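Local coordinates for protein translation initiation factor eIF-2B (Pyrococcus horikoshii, PDB 1VB5) that probably takes part in exchanging GDP for GTP on initiation factor 2, as a regulatory subunit of archaeal initiation factor 2B, at residues Glu50-Val55 with Ile72-Arg77. Sequence-based numbering, arbitrary orientation.
Sequences ELREEV and IPVTNR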
loop_
_atom_site.group_PDB
_atom_site.type_symbol
_atom_site.label_atom_id
_atom_site.label_comp_id
_atom_site.label_asym_id
_atom_site.label_seq_id
_atom_site.Cartn_x
_atom_site.Cartn_y
_atom_site.Cartn_z
ATOM N N GLU B 50 8.139 -16.950 -33.855
ATOM C CA GLU B 50 8.427 -15.572 -33.492
ATOM C C GLU B 50 7.314 -14.974 -32.638
ATOM O O GLU B 50 7.586 -14.273 -31.665
ATOM C CB GLU B 50 8.636 -14.724 -34.752
ATOM C CG GLU B 50 9.040 -13.282 -34.463
ATOM C CD GLU B 50 9.473 -12.528 -35.710
ATOM O OE1 GLU B 50 8.644 -12.363 -36.631
ATOM O OE2 GLU B 50 10.647 -12.098 -35.768
ATOM N N LEU B 51 6.062 -15.248 -33.000
ATOM C CA LEU B 51 4.937 -14.719 -32.240
ATOM C C LEU B 51 4.907 -15.345 -30.846
ATOM O O LEU B 51 4.537 -14.688 -29.874
ATOM C CB LEU B 51 3.615 -14.982 -32.969
ATOM C CG LEU B 51 2.382 -14.352 -32.312
ATOM C CD1 LEU B 51 2.622 -12.864 -32.091
ATOM C CD2 LEU B 51 1.156 -14.571 -33.186
ATOM N N ARG B 52 5.294 -16.614 -30.754
ATOM C CA ARG B 52 5.340 -17.305 -29.470
ATOM C C ARG B 52 6.190 -16.483 -28.505
ATOM O O ARG B 52 5.828 -16.281 -27.344
ATOM C CB ARG B 52 5.983 -18.685 -29.622
ATOM C CG ARG B 52 5.025 -19.837 -29.842
ATOM C CD ARG B 52 5.791 -21.150 -29.833
ATOM N NE ARG B 52 4.901 -22.307 -29.824
ATOM C CZ ARG B 52 5.315 -23.568 -29.740
ATOM N NH1 ARG B 52 6.609 -23.843 -29.657
ATOM N NH2 ARG B 52 4.430 -24.557 -29.744
ATOM N N GLU B 53 7.325 -16.012 -29.010
ATOM C CA GLU B 53 8.262 -15.231 -28.217
ATOM C C GLU B 53 7.767 -13.821 -27.912
ATOM O O GLU B 53 7.842 -13.370 -26.771
ATOM C CB GLU B 53 9.606 -15.176 -28.939
ATOM C CG GLU B 53 10.748 -14.670 -28.090
ATOM C CD GLU B 53 12.096 -15.092 -28.640
ATOM O OE1 GLU B 53 13.130 -14.678 -28.068
ATOM O OE2 GLU B 53 12.118 -15.842 -29.640
ATOM N N GLU B 54 7.254 -13.129 -28.924
ATOM C CA GLU B 54 6.757 -11.770 -28.739
ATOM C C GLU B 54 5.574 -11.704 -27.777
ATOM O O GLU B 54 5.456 -10.764 -26.996
ATOM C CB GLU B 54 6.350 -11.166 -30.087
ATOM C CG GLU B 54 7.496 -11.044 -31.077
ATOM C CD GLU B 54 8.679 -10.285 -30.505
ATOM O OE1 GLU B 54 8.497 -9.120 -30.091
ATOM O OE2 GLU B 54 9.790 -10.857 -30.469
ATOM N N VAL B 55 4.697 -12.700 -27.843
ATOM C CA VAL B 55 3.526 -12.745 -26.976
ATOM C C VAL B 55 3.936 -12.866 -25.511
ATOM O O VAL B 55 3.369 -12.209 -24.644
ATOM C CB VAL B 55 2.611 -13.932 -27.345
ATOM C CG1 VAL B 55 1.465 -14.035 -26.359
ATOM C CG2 VAL B 55 2.064 -13.742 -28.750
ATOM N N ILE B 72 -0.409 -23.193 -28.976
ATOM C CA ILE B 72 -0.416 -23.017 -30.423
ATOM C C ILE B 72 0.731 -23.826 -31.017
ATOM O O ILE B 72 1.897 -23.569 -30.736
ATOM C CB ILE B 72 -0.271 -21.521 -30.813
ATOM C CG1 ILE B 72 -1.624 -20.812 -30.693
ATOM C CG2 ILE B 72 0.203 -21.396 -32.257
ATOM C CD1 ILE B 72 -2.347 -21.043 -29.401
ATOM N N PRO B 73 0.406 -24.825 -31.850
ATOM C CA PRO B 73 1.422 -25.673 -32.476
ATOM C C PRO B 73 2.204 -24.987 -33.581
ATOM O O PRO B 73 1.692 -24.092 -34.253
ATOM C CB PRO B 73 0.602 -26.839 -33.012
ATOM C CG PRO B 73 -0.658 -26.154 -33.449
ATOM C CD PRO B 73 -0.947 -25.234 -32.269
ATOM N N VAL B 74 3.454 -25.402 -33.753
ATOM C CA VAL B 74 4.290 -24.862 -34.812
ATOM C C VAL B 74 3.917 -25.737 -36.007
ATOM O O VAL B 74 4.420 -26.852 -36.163
ATOM C CB VAL B 74 5.788 -25.019 -34.482
ATOM C CG1 VAL B 74 6.632 -24.543 -35.654
ATOM C CG2 VAL B 74 6.130 -24.218 -33.230
ATOM N N THR B 75 3.006 -25.231 -36.829
ATOM C CA THR B 75 2.515 -25.967 -37.987
ATOM C C THR B 75 2.412 -25.062 -39.208
ATOM O O THR B 75 2.482 -23.836 -39.090
ATOM C CB THR B 75 1.118 -26.543 -37.688
ATOM O OG1 THR B 75 0.642 -27.290 -38.813
ATOM C CG2 THR B 75 0.144 -25.415 -37.391
ATOM N N ASN B 76 2.249 -25.669 -40.380
ATOM C CA ASN B 76 2.103 -24.907 -41.617
ATOM C C ASN B 76 0.642 -24.947 -42.051
ATOM O O ASN B 76 0.290 -24.462 -43.127
ATOM C CB ASN B 76 2.987 -25.481 -42.732
ATOM C CG ASN B 76 2.756 -26.967 -42.960
ATOM O OD1 ASN B 76 1.618 -27.443 -42.971
ATOM N ND2 ASN B 76 3.842 -27.707 -43.157
ATOM N N ARG B 77 -0.202 -25.526 -41.203
ATOM C CA ARG B 77 -1.627 -25.640 -41.486
ATOM C C ARG B 77 -2.472 -24.491 -40.936
ATOM O O ARG B 77 -2.737 -24.407 -39.737
ATOM C CB ARG B 77 -2.170 -26.964 -40.945
ATOM C CG ARG B 77 -1.818 -28.166 -41.793
ATOM C CD ARG B 77 -3.018 -29.091 -41.894
ATOM N NE ARG B 77 -3.023 -30.104 -40.850
ATOM C CZ ARG B 77 -4.107 -30.756 -40.450
ATOM N NH1 ARG B 77 -5.284 -30.501 -40.999
ATOM N NH2 ARG B 77 -4.012 -31.667 -39.495
#
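Arg-52, on helix 41-58, reaches across to the chain just leaving helix 63-71 and takes hold of the backbone carbonyl of Ile-72. The main bond runs from NH2 to Ile-72 O, 2.9 Å long with an N-H...O angle of 152°; the donor is tilted from the carbonyl plane, and the oxygen sits at the guanidinium edge, somewhat out of its plane (16°). NE adds a weak second bond to the same oxygen, 3.4 Å away, so one acceptor is gripped by two nitrogens of one group. NE is shared: it also gives a weak hydrogen bond to Ala-69 O, in the last turn of helix 63-71. The side chain gets there by running extended from CG to NE.

Val-74 then closes over one face of the guanidinium. CG1 lies anti to the backbone N (chi1 176°), leaving CG2 beside that N, 3.6 Å above the plane and over its centre; the two side chains cross at about a right angle. The NH2 bond, with the weak NE one, and the methyl probably limit how the group can turn.

The Ile-72 side chain starts toward helix 41-58 but turns off, and its buried end packs against Phe-32, Ile-48 and Leu-81; Val-74 also packs on Glu-45 and Met-49. Further along, Thr-75 OG1 accepts from the backbone N of Arg-77 at 3.1 Å, an ST turn that leads into helix 78-106, with Arg-77 at its N-cap position. What results is an arginine donating to carbonyls at the C-terminal end of helix 63-71, joining helix 41-58 to the 63-71 to 78-106 connection within the helical N-terminal part of the chain.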